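Local coordinates for TIGR00725 family protein (Thermotoga maritima, PDB 1RCU) that is of unknown function but belongs to the SLOG superfamily of Rossmann-like proteins, whose relatives probably bind nucleotides or related ligands, at residues 139-150 and 169-180. Sequence-based numbering, arbitrary orientation.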
loop_
_atom_site.group_PDB
_atom_site.type_symbol
_atom_site.label_atom_id
_atom_site.label_comp_id
_atom_site.label_asym_id
_atom_site.label_seq_id
_atom_site.Cartn_x
_atom_site.Cartn_y
_atom_site.Cartn_z
ATOM N N TYR A 139 11.798 -6.159 13.483
ATOM C CA TYR A 139 13.044 -5.581 13.960
ATOM C C TYR A 139 13.347 -4.209 13.349
ATOM O O TYR A 139 13.818 -3.298 14.031
ATOM C CB TYR A 139 14.180 -6.560 13.683
ATOM C CG TYR A 139 15.560 -5.994 13.898
ATOM C CD1 TYR A 139 16.264 -5.376 12.852
ATOM C CD2 TYR A 139 16.167 -6.074 15.143
ATOM C CE1 TYR A 139 17.520 -4.853 13.046
ATOM C CE2 TYR A 139 17.444 -5.564 15.347
ATOM C CZ TYR A 139 18.110 -4.954 14.292
ATOM O OH TYR A 139 19.381 -4.470 14.498
ATOM N N ALA A 140 13.075 -4.061 12.058
ATOM C CA ALA A 140 13.325 -2.797 11.387
ATOM C C ALA A 140 12.405 -1.712 11.927
ATOM O O ALA A 140 12.730 -0.534 11.846
ATOM C CB ALA A 140 13.116 -2.958 9.909
ATOM N N LEU A 141 11.264 -2.118 12.483
ATOM C CA LEU A 141 10.270 -1.192 13.033
ATOM C C LEU A 141 10.430 -0.937 14.551
ATOM O O LEU A 141 9.674 -0.173 15.140
ATOM C CB LEU A 141 8.846 -1.717 12.745
ATOM C CG LEU A 141 8.369 -1.910 11.292
ATOM C CD1 LEU A 141 6.894 -2.374 11.274
ATOM C CD2 LEU A 141 8.507 -0.599 10.522
ATOM N N GLY A 142 11.398 -1.592 15.178
ATOM C CA GLY A 142 11.605 -1.398 16.601
ATOM C C GLY A 142 10.685 -2.208 17.509
ATOM O O GLY A 142 10.469 -1.862 18.676
ATOM N N LYS A 143 10.152 -3.303 16.984
ATOM C CA LYS A 143 9.253 -4.148 17.754
ATOM C C LYS A 143 10.014 -5.322 18.322
ATOM O O LYS A 143 10.645 -6.073 17.585
ATOM C CB LYS A 143 8.139 -4.691 16.858
ATOM C CG LYS A 143 7.425 -3.628 16.043
ATOM C CD LYS A 143 6.672 -2.685 16.950
ATOM C CE LYS A 143 5.670 -1.854 16.172
ATOM N NZ LYS A 143 4.894 -0.997 17.100
ATOM N N PRO A 144 9.993 -5.487 19.647
ATOM C CA PRO A 144 10.714 -6.625 20.215
ATOM C C PRO A 144 10.083 -7.911 19.716
ATOM O O PRO A 144 8.859 -8.030 19.610
ATOM C CB PRO A 144 10.552 -6.431 21.721
ATOM C CG PRO A 144 9.272 -5.647 21.821
ATOM C CD PRO A 144 9.404 -4.654 20.701
ATOM N N VAL A 145 10.946 -8.865 19.408
ATOM C CA VAL A 145 10.553 -10.161 18.904
ATOM C C VAL A 145 10.984 -11.235 19.897
ATOM O O VAL A 145 12.086 -11.184 20.466
ATOM C CB VAL A 145 11.249 -10.476 17.529
ATOM C CG1 VAL A 145 10.903 -11.896 17.085
ATOM C CG2 VAL A 145 10.825 -9.457 16.462
ATOM N N ILE A 146 10.098 -12.199 20.114
ATOM C CA ILE A 146 10.403 -13.317 20.977
ATOM C C ILE A 146 10.275 -14.562 20.110
ATOM O O ILE A 146 9.191 -14.874 19.623
ATOM C CB ILE A 146 9.432 -13.414 22.157
ATOM C CG1 ILE A 146 9.533 -12.139 23.002
ATOM C CG2 ILE A 146 9.752 -14.680 22.996
ATOM C CD1 ILE A 146 8.464 -12.027 24.067
ATOM N N LEU A 147 11.389 -15.252 19.893
ATOM C CA LEU A 147 11.386 -16.463 19.077
ATOM C C LEU A 147 11.057 -17.608 20.011
ATOM O O LEU A 147 11.670 -17.742 21.080
ATOM C CB LEU A 147 12.773 -16.719 18.449
ATOM C CG LEU A 147 13.523 -15.611 17.684
ATOM C CD1 LEU A 147 14.910 -16.098 17.257
ATOM C CD2 LEU A 147 12.725 -15.180 16.453
ATOM N N LEU A 148 10.078 -18.422 19.638
ATOM C CA LEU A 148 9.720 -19.564 20.466
ATOM C C LEU A 148 10.516 -20.714 19.851
ATOM O O LEU A 148 10.083 -21.343 18.892
ATOM C CB LEU A 148 8.211 -19.821 20.394
ATOM C CG LEU A 148 7.638 -20.722 21.489
ATOM C CD1 LEU A 148 8.037 -20.222 22.889
ATOM C CD2 LEU A 148 6.136 -20.753 21.352
ATOM N N ARG A 149 11.702 -20.943 20.396
ATOM C CA ARG A 149 12.619 -21.968 19.907
ATOM C C ARG A 149 12.114 -23.400 19.971
ATOM O O ARG A 149 11.211 -23.727 20.736
ATOM C CB ARG A 149 13.936 -21.852 20.673
ATOM C CG ARG A 149 14.422 -20.433 20.715
ATOM C CD ARG A 149 14.804 -19.943 19.344
ATOM N NE ARG A 149 16.249 -20.035 19.220
ATOM C CZ ARG A 149 16.899 -21.128 18.852
ATOM N NH1 ARG A 149 16.240 -22.234 18.545
ATOM N NH2 ARG A 149 18.209 -21.110 18.848
ATOM N N GLY A 150 12.726 -24.252 19.157
ATOM C CA GLY A 150 12.342 -25.646 19.131
ATOM C C GLY A 150 11.175 -25.876 18.201
ATOM O O GLY A 150 10.852 -27.013 17.889
ATOM N N ASP A 169 20.889 -6.672 12.627
ATOM C CA ASP A 169 21.693 -5.752 11.793
ATOM C C ASP A 169 22.516 -4.810 12.672
ATOM O O ASP A 169 22.190 -4.594 13.843
ATOM C CB ASP A 169 20.842 -4.980 10.759
ATOM C CG ASP A 169 20.306 -3.641 11.263
ATOM O OD1 ASP A 169 19.787 -2.875 10.415
ATOM O OD2 ASP A 169 20.361 -3.349 12.472
ATOM N N ASN A 170 23.583 -4.250 12.115
ATOM C CA ASN A 170 24.481 -3.402 12.899
ATOM C C ASN A 170 23.992 -2.088 13.501
ATOM O O ASN A 170 24.787 -1.328 14.044
ATOM C CB ASN A 170 25.762 -3.166 12.096
ATOM C CG ASN A 170 26.516 -4.453 11.839
ATOM O OD1 ASN A 170 26.889 -4.754 10.709
ATOM N ND2 ASN A 170 26.731 -5.228 12.889
ATOM N N ARG A 171 22.696 -1.828 13.426
ATOM C CA ARG A 171 22.152 -0.613 14.002
ATOM C C ARG A 171 21.500 -1.011 15.317
ATOM O O ARG A 171 21.009 -0.169 16.068
ATOM C CB ARG A 171 21.128 0.013 13.049
ATOM C CG ARG A 171 21.699 0.376 11.687
ATOM C CD ARG A 171 20.964 1.562 11.067
ATOM N NE ARG A 171 21.183 1.662 9.620
ATOM C CZ ARG A 171 20.610 0.859 8.723
ATOM N NH1 ARG A 171 19.777 -0.104 9.116
ATOM N NH2 ARG A 171 20.873 1.014 7.433
ATOM N N ARG A 172 21.515 -2.318 15.570
ATOM C CA ARG A 172 20.941 -2.916 16.766
ATOM C C ARG A 172 19.638 -2.261 17.192
ATOM O O ARG A 172 19.466 -1.893 18.347
ATOM C CB ARG A 172 21.940 -2.845 17.917
ATOM C CG ARG A 172 23.208 -3.632 17.698
ATOM C CD ARG A 172 24.399 -2.712 17.545
ATOM N NE ARG A 172 25.595 -3.445 17.133
ATOM C CZ ARG A 172 26.204 -4.358 17.886
ATOM N NH1 ARG A 172 25.731 -4.647 19.095
ATOM N NH2 ARG A 172 27.277 -4.993 17.424
ATOM N N ILE A 173 18.718 -2.125 16.251
ATOM C CA ILE A 173 17.442 -1.480 16.503
ATOM C C ILE A 173 16.711 -1.962 17.757
ATOM O O ILE A 173 16.341 -1.145 18.592
ATOM C CB ILE A 173 16.554 -1.622 15.265
ATOM C CG1 ILE A 173 17.341 -1.120 14.051
ATOM C CG2 ILE A 173 15.277 -0.823 15.435
ATOM C CD1 ILE A 173 16.667 -1.364 12.698
ATOM N N VAL A 174 16.496 -3.268 17.892
ATOM C CA VAL A 174 15.810 -3.801 19.069
ATOM C C VAL A 174 16.242 -5.249 19.293
ATOM O O VAL A 174 16.658 -5.929 18.358
ATOM C CB VAL A 174 14.265 -3.706 18.926
ATOM C CG1 VAL A 174 13.797 -4.486 17.708
ATOM C CG2 VAL A 174 13.586 -4.223 20.184
ATOM N N GLU A 175 16.165 -5.722 20.531
ATOM C CA GLU A 175 16.620 -7.073 20.842
ATOM C C GLU A 175 15.686 -8.198 20.395
ATOM O O GLU A 175 14.463 -8.102 20.504
ATOM C CB GLU A 175 16.880 -7.213 22.347
ATOM C CG GLU A 175 17.536 -8.544 22.713
ATOM C CD GLU A 175 17.675 -8.783 24.216
ATOM O OE1 GLU A 175 17.775 -7.800 24.973
ATOM O OE2 GLU A 175 17.707 -9.963 24.638
ATOM N N ILE A 176 16.275 -9.268 19.883
ATOM C CA ILE A 176 15.498 -10.422 19.477
ATOM C C ILE A 176 15.599 -11.420 20.622
ATOM O O ILE A 176 16.634 -12.051 20.811
ATOM C CB ILE A 176 16.073 -11.084 18.226
ATOM C CG1 ILE A 176 16.121 -10.088 17.067
ATOM C CG2 ILE A 176 15.234 -12.299 17.863
ATOM C CD1 ILE A 176 14.769 -9.549 16.649
ATOM N N HIS A 177 14.533 -11.555 21.398
ATOM C CA HIS A 177 14.547 -12.494 22.511
ATOM C C HIS A 177 14.296 -13.936 22.053
ATOM O O HIS A 177 13.731 -14.192 20.977
ATOM C CB HIS A 177 13.490 -12.094 23.547
ATOM C CG HIS A 177 13.650 -10.696 24.059
ATOM N ND1 HIS A 177 13.311 -9.587 23.316
ATOM C CD2 HIS A 177 14.145 -10.229 25.230
ATOM C CE1 HIS A 177 13.592 -8.496 24.008
ATOM N NE2 HIS A 177 14.097 -8.861 25.172
ATOM N N GLN A 178 14.719 -14.875 22.891
ATOM C CA GLN A 178 14.547 -16.303 22.644
ATOM C C GLN A 178 13.919 -16.937 23.888
ATOM O O GLN A 178 14.266 -16.589 25.021
ATOM C CB GLN A 178 15.897 -16.971 22.375
ATOM C CG GLN A 178 16.525 -16.539 21.081
ATOM C CD GLN A 178 17.824 -17.268 20.786
ATOM O OE1 GLN A 178 17.846 -18.496 20.636
ATOM N NE2 GLN A 178 18.912 -16.516 20.676
ATOM N N ALA A 179 12.986 -17.858 23.670
ATOM C CA ALA A 179 12.311 -18.578 24.746
ATOM C C ALA A 179 12.099 -20.007 24.274
ATOM O O ALA A 179 11.863 -20.243 23.094
ATOM C CB ALA A 179 10.959 -17.912 25.066
ATOM N N TRP A 180 12.192 -20.965 25.186
ATOM C CA TRP A 180 12.004 -22.360 24.804
ATOM C C TRP A 180 10.713 -22.918 25.348
ATOM O O TRP A 180 10.470 -24.115 25.281
ATOM C CB TRP A 180 13.166 -23.213 25.305
ATOM C CG TRP A 180 14.439 -22.872 24.629
ATOM C CD1 TRP A 180 15.280 -21.827 24.921
ATOM C CD2 TRP A 180 14.999 -23.536 23.502
ATOM N NE1 TRP A 180 16.335 -21.806 24.031
ATOM C CE2 TRP A 180 16.181 -22.848 23.151
ATOM C CE3 TRP A 180 14.612 -24.649 22.744
ATOM C CZ2 TRP A 180 16.981 -23.242 22.080
ATOM C CZ3 TRP A 180 15.413 -25.047 21.665
ATOM C CH2 TRP A 180 16.581 -24.343 21.346
#
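Y139 points its hydroxyl into the turn 169-172: OH donates to D169 OD2 at 2.5 Å, with ring and carboxylate planes 89° apart. R171 N reaches the same oxygen from the opposite face of the carboxylate, closing an Asx turn. The Y139 ring, swung anti to the backbone N at chi1 170°, has I173 CB over one face, a CH-pi contact 4.0 Å from the centroid, while V174 O sits at the edge. Further on, four backbone hydrogen bonds, from H177 N to V145 O down to R149 N to A179 O, join parallel strands 145-148 and 176-179. I176 packs CD1 on V145 and CG2 on L147. At the far end R149 bends back at chi2 and chi3: CB makes a CH-pi contact 3.3 Å from the centroid of the W180 six-membered ring, NE donates to Q178 OE1 at 2.6 Å, guanidinium and amide planes 14° apart, and NH1 forms a salt bridge with D156. An alanine here would keep the CB but is likely to leave Q178 OE1 and the D156 carboxylate without their partner. The two strands form a beta-alpha-beta unit through helix 153-157; 176-179 ends the chain's parallel sheet, 145-148 lying between it and 121-125; helix 182-190 covers the I146, H177 and A179 face, and a second subunit's I129 packs on Y139.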